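Local coordinates for teichoic acid biosynthesis protein F (Staphylococcus epidermidis, PDB 3L7I) that is a teichoic acid biosynthesis protein whose modelled part has two Rossmann-like domains, as expected of the GT-B fold, at residues S339-T344 with L429-K434; K538-Y543 with I615-I620; V578-M583 with F599-S604. One frame throughout, in Å; residues are numbered along the deposited sequence.

Contact 1: S339-T344 with L429-K434; sequences SLYDLT and LYLNKK
Tyr341 reaches from helix 336-344 to the loop 429-434 and ends against the backbone of Asn432. The Asn432 N-H approaches at the edge of the phenol, in the ring plane, and bonds to Tyr341 OH over 2.7 Å with an angle of 156° at the hydrogen. This is the tight part: CD2 of Leu431 lies 3.8 Å from Tyr341 CZ, the two side chains crossing at about a right angle, Tyr430 O comes near the ring edge at CE2, and Tyr412 and Ser416 of helix 409-417 pack on Tyr341. CG roughly anti to the backbone N (chi1 151°) carries the ring off the helix toward the loop. The hydroxyl also meets a water, 2.9 Å from OH, which accepts from Lys434 NZ and probably also bonds Asn432 O. The looser side is the partly exposed one. There Asp342 OD1 and Asn432 ND2 stay 3.5 Å apart, carboxylate and amide planes turned 33° from each other, without a hydrogen bond; ND2 bonds instead to Asp345, which also forms a salt bridge with Lys434. The arrangement docks helix 336-344 onto the loop between strands 418-423 and 438-441 of a seven-stranded parallel sheet, the Rossmann-like core expected of a GT-B domain.

Contact 2: K538-Y543 with I615-I620; sequences KKVIMY and ISDCLI
Ile541 and Cys618 pair across two neighbouring parallel strands in the middle of a Rossmann-like sheet, the axes of residues 539-543 and 618-620 lying 28° apart. On the face that carries these two residues, Tyr543 and Ile620, the two branches at CB of Ile541 straddle a hollow between Cys618 and Ile620. CG1 of Ile541 rests on Cys618 SG at 3.6 Å, and its CG2 meets CD1 of Ile620, also at 3.6 Å. Ile620 presents its other branch, CG2, to CD1 of Tyr543, while Leu673 and Leu677 of helix 670-677 close over Ile620. On the reverse face Met542 fills the dip between Ser616 and Leu619: bends at chi2 and chi3 bring CE back to 3.9 Å from Leu619 CG, the side chains lying side by side, and CB sits by Ser616 OG, whose own hydrogen bond goes to Leu612 O. Toward the start of the strand, CB and CG1 of Val540 lie against Ile615 O. Bonds from Met542 N to Cys618 O and from Ile620 N to Met542 O hold the strands in register. Just before the regular pairing begins, Asp617 grips the backbone of Val540 twice: its N-H goes to Val540 O, and its OD2 takes the Val540 N-H at 2.7 Å through the anti lone pair.

Contact 3: V578-M583 with F599-S604; sequences VILLRM and FAIDVS
Val578 lies at the start of the contact, its CG2 methyl beside the carbonyl oxygen of Phe599 and 4.1 Å from CD1 of Ile601. The next residue, Ile579, gives its N-H to that same Phe599 oxygen and takes the N-H of Ile601 on its own carbonyl. Its CG2, between N and the carbonyl carbon, drops onto Ala600 CB at 3.6 Å and lies over one face of the Phe599 ring, 4.3 Å from the centroid and 18° off the normal, a CH-pi contact; Tyr570 stacks on the same phenylalanine. Leu580 points to the reverse face, where its CD2 runs alongside Ile601 CG1 at 3.9 Å and its CB meets Val603 CG1. Leu581 returns to the face of Ile579 and Ala600, its CD1 near Ala600 CB, while its N-H binds Ile601 O almost straight (174°) and its O receives Val603 N. Past the strand end Arg582 bends at chi2 and chi3, so that the edge of the guanidinium faces Val603 O in plane; NE and NH2 both make weak bonds to that oxygen, each 3.4 Å long, and NH2 makes another weak one to Tyr606 O. Met583 closes the walk, its N-H bonded to Ser604 OG at 3.0 Å. That hydroxyl gives its proton to Asp602 OD1, which also accepts Ser604 N-H in an Asx turn, so the serine side chain is fixed between two partners. Strands 577-581 and 600-602, joined through helix 585-588, form a parallel beta-alpha-beta unit of the Rossmann-like sheet, with 600-602 its outermost strand within this chain.

Overall arrangement
Contacts 2 and 3 share one six-stranded parallel sheet, with centres about 10 Å apart. Strand 539-543 pairs with 618-621 on one flank and with 577-581 on the other, so the two contacts meet directly: Ile541 O lies 2.6 Å from Leu580 N and Tyr543 N 2.7 Å from Leu580 O, both probable hydrogen bonds. In sequence, contact 3 falls between the two segments of contact 2. Contact 1 belongs to the other half of the molecule, across the chain's centre, its centre about 46 Å from that of contact 2 and 43 Å from that of contact 3. It sits beside the seven-stranded sheet, on the loop between strands 418-423 and 438-441.

Contact 1: S339-T344 with L429-K434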
ATOM      1  N   SER A 339      11.639 -10.522  -9.248  1.00 56.56           N
ATOM      2  CA  SER A 339      11.328  -9.121  -8.961  1.00 56.83           C
ATOM      3  C   SER A 339      12.493  -8.458  -8.224  1.00 57.35           C
ATOM      4  O   SER A 339      12.785  -7.275  -8.422  1.00 57.43           O
ATOM      5  CB  SER A 339      10.040  -8.995  -8.169  1.00 57.40           C
ATOM      6  OG  SER A 339      10.025  -9.941  -7.135  1.00 58.01           O
ATOM      7  N   LEU A 340      13.166  -9.229  -7.380  1.00 57.87           N
ATOM      8  CA  LEU A 340      14.352  -8.707  -6.734  1.00 58.54           C
ATOM      9  C   LEU A 340      15.408  -8.351  -7.781  1.00 58.12           C
ATOM     10  O   LEU A 340      16.000  -7.273  -7.746  1.00 58.49           O
ATOM     11  CB  LEU A 340      14.905  -9.703  -5.732  1.00 59.33           C
ATOM     12  CG  LEU A 340      16.278  -9.303  -5.207  1.00 60.16           C
ATOM     13  CD1 LEU A 340      16.278  -7.858  -4.678  1.00 60.72           C
ATOM     14  CD2 LEU A 340      16.757 -10.309  -4.141  1.00 61.19           C
ATOM     15  N   TYR A 341      15.621  -9.263  -8.725  1.00 57.45           N
ATOM     16  CA  TYR A 341      16.614  -9.076  -9.774  1.00 57.12           C
ATOM     17  C   TYR A 341      16.275  -7.876 -10.641  1.00 56.74           C
ATOM     18  O   TYR A 341      17.155  -7.093 -10.974  1.00 57.05           O
ATOM     19  CB  TYR A 341      16.716 -10.345 -10.620  1.00 56.50           C
ATOM     20  CG  TYR A 341      17.115 -10.111 -12.047  1.00 55.87           C
ATOM     21  CD1 TYR A 341      18.450 -10.080 -12.419  1.00 56.19           C
ATOM     22  CD2 TYR A 341      16.157  -9.939 -13.027  1.00 55.14           C
ATOM     23  CE1 TYR A 341      18.823  -9.862 -13.726  1.00 55.75           C
ATOM     24  CE2 TYR A 341      16.516  -9.717 -14.343  1.00 54.71           C
ATOM     25  CZ  TYR A 341      17.855  -9.683 -14.687  1.00 55.00           C
ATOM     26  OH  TYR A 341      18.226  -9.470 -15.992  1.00 54.70           O
ATOM     27  N   ASP A 342      14.995  -7.741 -10.992  1.00 56.47           N
ATOM     28  CA  ASP A 342      14.503  -6.637 -11.806  1.00 56.43           C
ATOM     29  C   ASP A 342      14.762  -5.317 -11.068  1.00 57.63           C
ATOM     30  O   ASP A 342      14.882  -4.255 -11.675  1.00 58.55           O
ATOM     31  CB  ASP A 342      13.009  -6.844 -12.088  1.00 55.70           C
ATOM     32  CG  ASP A 342      12.479  -5.970 -13.237  1.00 55.49           C
ATOM     33  OD1 ASP A 342      13.263  -5.595 -14.141  1.00 56.11           O
ATOM     34  OD2 ASP A 342      11.262  -5.654 -13.252  1.00 55.61           O
ATOM     35  N   LEU A 343      14.882  -5.391  -9.750  1.00 57.49           N
ATOM     36  CA  LEU A 343      15.055  -4.185  -8.949  1.00 58.35           C
ATOM     37  C   LEU A 343      16.479  -3.701  -8.880  1.00 59.01           C
ATOM     38  O   LEU A 343      16.734  -2.502  -8.946  1.00 59.57           O
ATOM     39  CB  LEU A 343      14.543  -4.388  -7.519  1.00 58.97           C
ATOM     40  CG  LEU A 343      13.122  -3.881  -7.268  1.00 59.01           C
ATOM     41  CD1 LEU A 343      12.698  -4.137  -5.840  1.00 59.76           C
ATOM     42  CD2 LEU A 343      13.044  -2.409  -7.608  1.00 59.34           C
ATOM     43  N   THR A 344      17.405  -4.632  -8.721  1.00 59.12           N
ATOM     44  CA  THR A 344      18.775  -4.254  -8.412  1.00 60.09           C
ATOM     45  C   THR A 344      19.658  -4.401  -9.635  1.00 59.81           C
ATOM     46  O   THR A 344      20.882  -4.286  -9.545  1.00 60.65           O
ATOM     47  CB  THR A 344      19.354  -5.091  -7.244  1.00 60.86           C
ATOM     48  OG1 THR A 344      19.534  -6.452  -7.664  1.00 60.29           O
ATOM     49  CG2 THR A 344      18.427  -5.039  -6.019  1.00 61.22           C
ATOM     50  N   LEU A 429      12.222 -12.829 -21.951  1.00 52.13           N
ATOM     51  CA  LEU A 429      12.175 -11.372 -21.956  1.00 52.38           C
ATOM     52  C   LEU A 429      12.295 -10.719 -20.557  1.00 52.60           C
ATOM     53  O   LEU A 429      12.692  -9.559 -20.451  1.00 52.86           O
ATOM     54  CB  LEU A 429      10.929 -10.893 -22.677  1.00 52.68           C
ATOM     55  CG  LEU A 429      10.993 -11.150 -24.171  1.00 52.67           C
ATOM     56  CD1 LEU A 429       9.704 -10.705 -24.823  1.00 53.19           C
ATOM     57  CD2 LEU A 429      12.183 -10.430 -24.789  1.00 52.69           C
ATOM     58  N   TYR A 430      11.968 -11.437 -19.486  1.00 52.64           N
ATOM     59  CA  TYR A 430      12.166 -10.853 -18.167  1.00 52.95           C
ATOM     60  C   TYR A 430      13.658 -10.704 -17.827  1.00 53.01           C
ATOM     61  O   TYR A 430      14.001 -10.011 -16.882  1.00 53.39           O
ATOM     62  CB  TYR A 430      11.401 -11.604 -17.059  1.00 53.18           C
ATOM     63  CG  TYR A 430      11.608 -13.101 -17.071  1.00 53.04           C
ATOM     64  CD1 TYR A 430      12.751 -13.667 -16.511  1.00 53.10           C
ATOM     65  CD2 TYR A 430      10.662 -13.950 -17.651  1.00 53.02           C
ATOM     66  CE1 TYR A 430      12.938 -15.036 -16.520  1.00 53.11           C
ATOM     67  CE2 TYR A 430      10.839 -15.315 -17.670  1.00 53.01           C
ATOM     68  CZ  TYR A 430      11.984 -15.860 -17.110  1.00 53.04           C
ATOM     69  OH  TYR A 430      12.181 -17.231 -17.138  1.00 53.17           O
ATOM     70  N   LEU A 431      14.546 -11.342 -18.581  1.00 52.77           N
ATOM     71  CA  LEU A 431      15.977 -11.063 -18.424  1.00 53.04           C
ATOM     72  C   LEU A 431      16.325  -9.736 -19.098  1.00 53.26           C
ATOM     73  O   LEU A 431      15.749  -9.392 -20.134  1.00 53.09           O
ATOM     74  CB  LEU A 431      16.828 -12.211 -18.961  1.00 52.89           C
ATOM     75  CG  LEU A 431      16.874 -13.376 -17.978  1.00 53.03           C
ATOM     76  CD1 LEU A 431      17.744 -14.533 -18.444  1.00 53.04           C
ATOM     77  CD2 LEU A 431      17.366 -12.849 -16.651  1.00 53.64           C
ATOM     78  N   ASN A 432      17.242  -8.981 -18.508  1.00 53.82           N
ATOM     79  CA  ASN A 432      17.533  -7.625 -18.985  1.00 54.26           C
ATOM     80  C   ASN A 432      18.827  -7.500 -19.758  1.00 54.64           C
ATOM     81  O   ASN A 432      19.903  -7.457 -19.158  1.00 55.21           O
ATOM     82  CB  ASN A 432      17.610  -6.656 -17.805  1.00 54.88           C
ATOM     83  CG  ASN A 432      16.268  -6.405 -17.172  1.00 54.73           C
ATOM     84  OD1 ASN A 432      15.246  -6.238 -17.872  1.00 54.45           O
ATOM     85  ND2 ASN A 432      16.245  -6.378 -15.837  1.00 55.06           N
ATOM     86  N   LYS A 433      18.745  -7.407 -21.079  1.00 54.49           N
ATOM     87  CA  LYS A 433      19.970  -7.282 -21.865  1.00 54.99           C
ATOM     88  C   LYS A 433      20.395  -5.828 -21.993  1.00 55.89           C
ATOM     89  O   LYS A 433      19.842  -5.076 -22.804  1.00 56.03           O
ATOM     90  CB  LYS A 433      19.848  -7.919 -23.243  1.00 54.60           C
ATOM     91  CG  LYS A 433      21.176  -8.466 -23.693  1.00 54.98           C
ATOM     92  CD  LYS A 433      21.579  -7.893 -25.035  1.00 55.48           C
ATOM     93  CE  LYS A 433      21.704  -6.374 -25.031  1.00 56.33           C
ATOM     94  NZ  LYS A 433      22.837  -5.937 -25.882  1.00 57.32           N
ATOM     95  N   LYS A 434      21.369  -5.425 -21.185  1.00 56.66           N
ATOM     96  CA  LYS A 434      21.745  -4.023 -21.132  1.00 57.68           C
ATOM     97  C   LYS A 434      22.780  -3.655 -22.214  1.00 58.52           C
ATOM     98  O   LYS A 434      23.425  -4.551 -22.799  1.00 58.39           O
ATOM     99  CB  LYS A 434      22.287  -3.689 -19.753  1.00 58.34           C
ATOM    100  CG  LYS A 434      21.741  -4.542 -18.657  1.00 57.67           C
ATOM    101  CD  LYS A 434      22.578  -4.291 -17.422  1.00 58.61           C
ATOM    102  CE  LYS A 434      22.229  -5.243 -16.302  1.00 58.19           C
ATOM    103  NZ  LYS A 434      22.889  -6.575 -16.382  1.00 58.04           N
TER
HETATM  104  O   HOH W   1      20.854  -8.498 -16.839  1.00 45.56           O

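Contact 2: K538-Y543 with I615-I620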
ATOM      1  N   LYS A 538      29.414 -53.938 -39.380  1.00 76.03           N
ATOM      2  CA  LYS A 538      28.166 -53.416 -39.909  1.00 73.28           C
ATOM      3  C   LYS A 538      28.200 -51.899 -40.151  1.00 72.51           C
ATOM      4  O   LYS A 538      28.765 -51.137 -39.369  1.00 73.13           O
ATOM      5  CB  LYS A 538      27.004 -53.861 -38.996  1.00 71.42           C
ATOM      6  CG  LYS A 538      26.330 -55.190 -39.445  1.00 70.98           C
ATOM      7  CD  LYS A 538      26.222 -56.287 -38.342  1.00 71.55           C
ATOM      8  CE  LYS A 538      24.939 -57.157 -38.444  1.00 69.88           C
ATOM      9  NZ  LYS A 538      23.657 -56.407 -38.003  1.00 67.49           N
ATOM     10  N   LYS A 539      27.629 -51.488 -41.278  1.00 71.40           N
ATOM     11  CA  LYS A 539      27.512 -50.083 -41.620  1.00 70.61           C
ATOM     12  C   LYS A 539      26.279 -49.484 -40.941  1.00 68.21           C
ATOM     13  O   LYS A 539      25.477 -50.196 -40.333  1.00 67.19           O
ATOM     14  CB  LYS A 539      27.461 -49.895 -43.136  1.00 70.86           C
ATOM     15  CG  LYS A 539      28.835 -50.005 -43.816  1.00 73.62           C
ATOM     16  CD  LYS A 539      28.842 -49.433 -45.245  1.00 74.05           C
ATOM     17  CE  LYS A 539      28.124 -50.365 -46.237  1.00 73.71           C
ATOM     18  NZ  LYS A 539      27.681 -49.656 -47.486  1.00 73.52           N
ATOM     19  N   VAL A 540      26.116 -48.175 -41.033  1.00 67.50           N
ATOM     20  CA  VAL A 540      25.211 -47.508 -40.104  1.00 65.86           C
ATOM     21  C   VAL A 540      24.228 -46.525 -40.741  1.00 64.38           C
ATOM     22  O   VAL A 540      24.628 -45.476 -41.258  1.00 64.75           O
ATOM     23  CB  VAL A 540      26.018 -46.777 -39.021  1.00 66.75           C
ATOM     24  CG1 VAL A 540      25.117 -45.862 -38.200  1.00 65.27           C
ATOM     25  CG2 VAL A 540      26.735 -47.774 -38.152  1.00 68.20           C
ATOM     26  N   ILE A 541      22.941 -46.869 -40.685  1.00 62.90           N
ATOM     27  CA  ILE A 541      21.884 -45.958 -41.117  1.00 61.70           C
ATOM     28  C   ILE A 541      21.346 -45.174 -39.905  1.00 60.94           C
ATOM     29  O   ILE A 541      21.178 -45.737 -38.804  1.00 60.83           O
ATOM     30  CB  ILE A 541      20.732 -46.738 -41.807  1.00 60.84           C
ATOM     31  CG1 ILE A 541      21.211 -47.375 -43.101  1.00 61.74           C
ATOM     32  CG2 ILE A 541      19.586 -45.838 -42.151  1.00 59.90           C
ATOM     33  CD1 ILE A 541      20.327 -48.509 -43.548  1.00 61.22           C
ATOM     34  N   MET A 542      21.110 -43.877 -40.097  1.00 60.66           N
ATOM     35  CA  MET A 542      20.426 -43.071 -39.080  1.00 60.03           C
ATOM     36  C   MET A 542      19.082 -42.590 -39.577  1.00 59.16           C
ATOM     37  O   MET A 542      18.961 -42.133 -40.707  1.00 59.24           O
ATOM     38  CB  MET A 542      21.243 -41.858 -38.656  1.00 60.66           C
ATOM     39  CG  MET A 542      21.095 -41.574 -37.171  1.00 60.67           C
ATOM     40  SD  MET A 542      21.143 -39.835 -36.715  1.00 60.84           S
ATOM     41  CE  MET A 542      21.864 -39.150 -38.191  1.00 61.27           C
ATOM     42  N   TYR A 543      18.076 -42.664 -38.720  1.00 58.60           N
ATOM     43  CA  TYR A 543      16.728 -42.299 -39.131  1.00 58.08           C
ATOM     44  C   TYR A 543      16.189 -41.241 -38.197  1.00 58.12           C
ATOM     45  O   TYR A 543      16.063 -41.475 -37.007  1.00 58.19           O
ATOM     46  CB  TYR A 543      15.839 -43.533 -39.097  1.00 57.65           C
ATOM     47  CG  TYR A 543      14.419 -43.283 -39.496  1.00 57.41           C
ATOM     48  CD1 TYR A 543      14.101 -42.391 -40.506  1.00 57.63           C
ATOM     49  CD2 TYR A 543      13.388 -43.960 -38.878  1.00 57.21           C
ATOM     50  CE1 TYR A 543      12.779 -42.168 -40.873  1.00 57.74           C
ATOM     51  CE2 TYR A 543      12.085 -43.753 -39.237  1.00 57.29           C
ATOM     52  CZ  TYR A 543      11.777 -42.860 -40.232  1.00 57.60           C
ATOM     53  OH  TYR A 543      10.448 -42.682 -40.566  1.00 58.00           O
ATOM     54  N   ILE A 615      29.355 -40.956 -37.409  1.00 60.21           N
ATOM     55  CA  ILE A 615      29.404 -42.391 -37.604  1.00 60.44           C
ATOM     56  C   ILE A 615      28.305 -42.936 -38.537  1.00 59.41           C
ATOM     57  O   ILE A 615      28.141 -44.146 -38.639  1.00 59.65           O
ATOM     58  CB  ILE A 615      29.393 -43.154 -36.256  1.00 60.90           C
ATOM     59  CG1 ILE A 615      28.023 -43.028 -35.588  1.00 59.73           C
ATOM     60  CG2 ILE A 615      30.548 -42.699 -35.356  1.00 62.35           C
ATOM     61  CD1 ILE A 615      27.847 -43.909 -34.352  1.00 60.33           C
ATOM     62  N   SER A 616      27.577 -42.067 -39.236  1.00 58.55           N
ATOM     63  CA  SER A 616      26.472 -42.537 -40.082  1.00 57.84           C
ATOM     64  C   SER A 616      26.824 -42.593 -41.559  1.00 58.40           C
ATOM     65  O   SER A 616      27.257 -41.587 -42.131  1.00 58.70           O
ATOM     66  CB  SER A 616      25.246 -41.647 -39.930  1.00 56.81           C
ATOM     67  OG  SER A 616      24.665 -41.759 -38.650  1.00 56.45           O
ATOM     68  N   ASP A 617      26.603 -43.757 -42.172  1.00 58.80           N
ATOM     69  CA  ASP A 617      26.860 -43.953 -43.595  1.00 59.66           C
ATOM     70  C   ASP A 617      25.795 -43.316 -44.474  1.00 59.12           C
ATOM     71  O   ASP A 617      26.042 -43.044 -45.641  1.00 59.93           O
ATOM     72  CB  ASP A 617      27.002 -45.434 -43.915  1.00 60.63           C
ATOM     73  CG  ASP A 617      28.232 -46.047 -43.266  1.00 61.74           C
ATOM     74  OD1 ASP A 617      29.374 -45.783 -43.742  1.00 63.75           O
ATOM     75  OD2 ASP A 617      28.059 -46.790 -42.270  1.00 61.60           O
ATOM     76  N   CYS A 618      24.613 -43.089 -43.916  1.00 61.14           N
ATOM     77  CA  CYS A 618      23.597 -42.294 -44.586  1.00 61.21           C
ATOM     78  C   CYS A 618      22.595 -41.786 -43.565  1.00 59.28           C
ATOM     79  O   CYS A 618      22.575 -42.258 -42.429  1.00 58.05           O
ATOM     80  CB  CYS A 618      22.879 -43.090 -45.676  1.00 63.75           C
ATOM     81  SG  CYS A 618      21.873 -44.490 -45.092  1.00 64.00           S
ATOM     82  N   LEU A 619      21.773 -40.822 -43.981  1.00 56.45           N
ATOM     83  CA  LEU A 619      20.726 -40.230 -43.155  1.00 55.81           C
ATOM     84  C   LEU A 619      19.358 -40.521 -43.767  1.00 56.02           C
ATOM     85  O   LEU A 619      19.163 -40.365 -44.975  1.00 56.68           O
ATOM     86  CB  LEU A 619      20.917 -38.717 -43.081  1.00 55.82           C
ATOM     87  CG  LEU A 619      20.542 -38.121 -41.718  1.00 55.38           C
ATOM     88  CD1 LEU A 619      20.351 -36.617 -41.782  1.00 55.70           C
ATOM     89  CD2 LEU A 619      19.314 -38.798 -41.160  1.00 55.10           C
ATOM     90  N   ILE A 620      18.393 -40.946 -42.964  1.00 55.76           N
ATOM     91  CA  ILE A 620      17.026 -40.966 -43.468  1.00 56.23           C
ATOM     92  C   ILE A 620      16.246 -39.974 -42.645  1.00 56.02           C
ATOM     93  O   ILE A 620      16.258 -40.025 -41.406  1.00 55.63           O
ATOM     94  CB  ILE A 620      16.359 -42.342 -43.367  1.00 56.66           C
ATOM     95  CG1 ILE A 620      17.240 -43.402 -44.012  1.00 57.07           C
ATOM     96  CG2 ILE A 620      14.985 -42.323 -44.027  1.00 57.52           C
ATOM     97  CD1 ILE A 620      16.616 -44.766 -43.971  1.00 57.81           C
TER

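Contact 3: V578-M583 with F599-S604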
ATOM      1  N   VAL A 578      23.242 -51.557 -39.308  1.00 62.00           N
ATOM      2  CA  VAL A 578      22.560 -51.333 -38.065  1.00 61.47           C
ATOM      3  C   VAL A 578      21.852 -49.978 -38.218  1.00 59.91           C
ATOM      4  O   VAL A 578      22.373 -49.076 -38.886  1.00 59.24           O
ATOM      5  CB  VAL A 578      23.563 -51.386 -36.930  1.00 61.99           C
ATOM      6  CG1 VAL A 578      24.022 -49.988 -36.553  1.00 60.87           C
ATOM      7  CG2 VAL A 578      22.962 -52.106 -35.776  1.00 62.78           C
ATOM      8  N   ILE A 579      20.656 -49.821 -37.666  1.00 59.57           N
ATOM      9  CA  ILE A 579      19.944 -48.550 -37.865  1.00 58.39           C
ATOM     10  C   ILE A 579      19.728 -47.734 -36.573  1.00 57.92           C
ATOM     11  O   ILE A 579      19.187 -48.254 -35.584  1.00 58.55           O
ATOM     12  CB  ILE A 579      18.608 -48.768 -38.606  1.00 58.58           C
ATOM     13  CG1 ILE A 579      17.969 -47.440 -38.958  1.00 57.64           C
ATOM     14  CG2 ILE A 579      17.646 -49.629 -37.790  1.00 59.49           C
ATOM     15  CD1 ILE A 579      16.624 -47.646 -39.669  1.00 58.16           C
ATOM     16  N   LEU A 580      20.172 -46.476 -36.565  1.00 57.11           N
ATOM     17  CA  LEU A 580      19.994 -45.629 -35.375  1.00 56.94           C
ATOM     18  C   LEU A 580      18.695 -44.840 -35.448  1.00 56.54           C
ATOM     19  O   LEU A 580      18.496 -44.060 -36.388  1.00 55.97           O
ATOM     20  CB  LEU A 580      21.169 -44.670 -35.195  1.00 56.70           C
ATOM     21  CG  LEU A 580      22.559 -45.294 -35.269  1.00 57.31           C
ATOM     22  CD1 LEU A 580      23.658 -44.306 -34.935  1.00 57.43           C
ATOM     23  CD2 LEU A 580      22.603 -46.485 -34.339  1.00 58.33           C
ATOM     24  N   LEU A 581      17.808 -45.046 -34.476  1.00 57.11           N
ATOM     25  CA  LEU A 581      16.526 -44.349 -34.460  1.00 57.11           C
ATOM     26  C   LEU A 581      16.583 -43.121 -33.543  1.00 57.12           C
ATOM     27  O   LEU A 581      16.670 -43.250 -32.308  1.00 57.87           O
ATOM     28  CB  LEU A 581      15.398 -45.281 -34.008  1.00 58.12           C
ATOM     29  CG  LEU A 581      15.264 -46.637 -34.692  1.00 58.63           C
ATOM     30  CD1 LEU A 581      14.125 -47.442 -34.089  1.00 59.97           C
ATOM     31  CD2 LEU A 581      15.067 -46.505 -36.201  1.00 58.17           C
ATOM     32  N   ARG A 582      16.532 -41.934 -34.141  1.00 56.57           N
ATOM     33  CA  ARG A 582      16.504 -40.701 -33.378  1.00 56.84           C
ATOM     34  C   ARG A 582      15.117 -40.084 -33.411  1.00 57.31           C
ATOM     35  O   ARG A 582      14.784 -39.340 -34.330  1.00 57.02           O
ATOM     36  CB  ARG A 582      17.538 -39.719 -33.925  1.00 56.30           C
ATOM     37  CG  ARG A 582      17.445 -38.332 -33.296  1.00 56.82           C
ATOM     38  CD  ARG A 582      18.807 -37.727 -32.999  1.00 56.96           C
ATOM     39  NE  ARG A 582      19.184 -38.002 -31.628  1.00 57.84           N
ATOM     40  CZ  ARG A 582      19.517 -37.071 -30.743  1.00 58.82           C
ATOM     41  NH1 ARG A 582      19.566 -35.788 -31.092  1.00 59.00           N
ATOM     42  NH2 ARG A 582      19.833 -37.434 -29.508  1.00 59.86           N
ATOM     43  N   MET A 583      14.322 -40.370 -32.393  1.00 58.32           N
ATOM     44  CA  MET A 583      12.922 -39.959 -32.360  1.00 59.17           C
ATOM     45  C   MET A 583      12.640 -38.881 -31.326  1.00 60.44           C
ATOM     46  O   MET A 583      13.425 -38.681 -30.413  1.00 62.28           O
ATOM     47  CB  MET A 583      12.069 -41.172 -32.004  1.00 60.06           C
ATOM     48  CG  MET A 583      12.662 -42.472 -32.500  1.00 59.49           C
ATOM     49  SD  MET A 583      12.366 -42.570 -34.263  1.00 58.76           S
ATOM     50  CE  MET A 583      10.628 -43.020 -34.236  1.00 60.31           C
ATOM     51  N   PHE A 599      20.233 -54.600 -33.951  1.00 65.89           N
ATOM     52  CA  PHE A 599      19.870 -54.141 -35.282  1.00 64.78           C
ATOM     53  C   PHE A 599      19.414 -52.699 -35.269  1.00 62.98           C
ATOM     54  O   PHE A 599      20.016 -51.863 -35.920  1.00 61.86           O
ATOM     55  CB  PHE A 599      18.813 -55.024 -35.953  1.00 65.84           C
ATOM     56  CG  PHE A 599      18.299 -54.435 -37.238  1.00 64.89           C
ATOM     57  CD1 PHE A 599      19.187 -54.047 -38.231  1.00 64.26           C
ATOM     58  CD2 PHE A 599      16.950 -54.217 -37.430  1.00 64.85           C
ATOM     59  CE1 PHE A 599      18.735 -53.483 -39.389  1.00 63.63           C
ATOM     60  CE2 PHE A 599      16.498 -53.652 -38.583  1.00 64.23           C
ATOM     61  CZ  PHE A 599      17.389 -53.286 -39.571  1.00 63.62           C
ATOM     62  N   ALA A 600      18.336 -52.427 -34.538  1.00 62.97           N
ATOM     63  CA  ALA A 600      17.820 -51.068 -34.377  1.00 61.63           C
ATOM     64  C   ALA A 600      18.038 -50.578 -32.949  1.00 61.77           C
ATOM     65  O   ALA A 600      17.461 -51.109 -32.000  1.00 62.97           O
ATOM     66  CB  ALA A 600      16.347 -51.003 -34.753  1.00 61.78           C
ATOM     67  N   ILE A 601      18.892 -49.571 -32.812  1.00 60.84           N
ATOM     68  CA  ILE A 601      19.276 -49.045 -31.507  1.00 61.21           C
ATOM     69  C   ILE A 601      18.574 -47.718 -31.287  1.00 60.40           C
ATOM     70  O   ILE A 601      18.581 -46.864 -32.176  1.00 59.23           O
ATOM     71  CB  ILE A 601      20.787 -48.726 -31.459  1.00 61.09           C
ATOM     72  CG1 ILE A 601      21.592 -49.652 -32.390  1.00 61.39           C
ATOM     73  CG2 ILE A 601      21.283 -48.703 -30.034  1.00 62.28           C
ATOM     74  CD1 ILE A 601      21.430 -51.123 -32.119  1.00 62.91           C
ATOM     75  N   ASP A 602      17.989 -47.517 -30.116  1.00 61.26           N
ATOM     76  CA  ASP A 602      17.340 -46.240 -29.844  1.00 60.84           C
ATOM     77  C   ASP A 602      18.377 -45.251 -29.392  1.00 60.61           C
ATOM     78  O   ASP A 602      19.114 -45.500 -28.436  1.00 61.63           O
ATOM     79  CB  ASP A 602      16.264 -46.368 -28.781  1.00 62.20           C
ATOM     80  CG  ASP A 602      15.459 -45.105 -28.640  1.00 62.01           C
ATOM     81  OD1 ASP A 602      15.963 -44.056 -29.070  1.00 60.99           O
ATOM     82  OD2 ASP A 602      14.325 -45.152 -28.118  1.00 63.10           O
ATOM     83  N   VAL A 603      18.444 -44.122 -30.076  1.00 59.53           N
ATOM     84  CA  VAL A 603      19.531 -43.203 -29.844  1.00 59.43           C
ATOM     85  C   VAL A 603      18.995 -41.791 -29.577  1.00 59.41           C
ATOM     86  O   VAL A 603      19.692 -40.791 -29.774  1.00 59.16           O
ATOM     87  CB  VAL A 603      20.483 -43.253 -31.040  1.00 58.49           C
ATOM     88  CG1 VAL A 603      19.933 -42.453 -32.211  1.00 57.39           C
ATOM     89  CG2 VAL A 603      21.856 -42.784 -30.655  1.00 58.96           C
ATOM     90  N   SER A 604      17.753 -41.735 -29.086  1.00 60.00           N
ATOM     91  CA  SER A 604      16.983 -40.493 -28.962  1.00 60.20           C
ATOM     92  C   SER A 604      17.457 -39.628 -27.817  1.00 61.38           C
ATOM     93  O   SER A 604      17.250 -38.420 -27.822  1.00 61.59           O
ATOM     94  CB  SER A 604      15.507 -40.802 -28.731  1.00 60.91           C
ATOM     95  OG  SER A 604      14.999 -41.662 -29.729  1.00 60.20           O
TER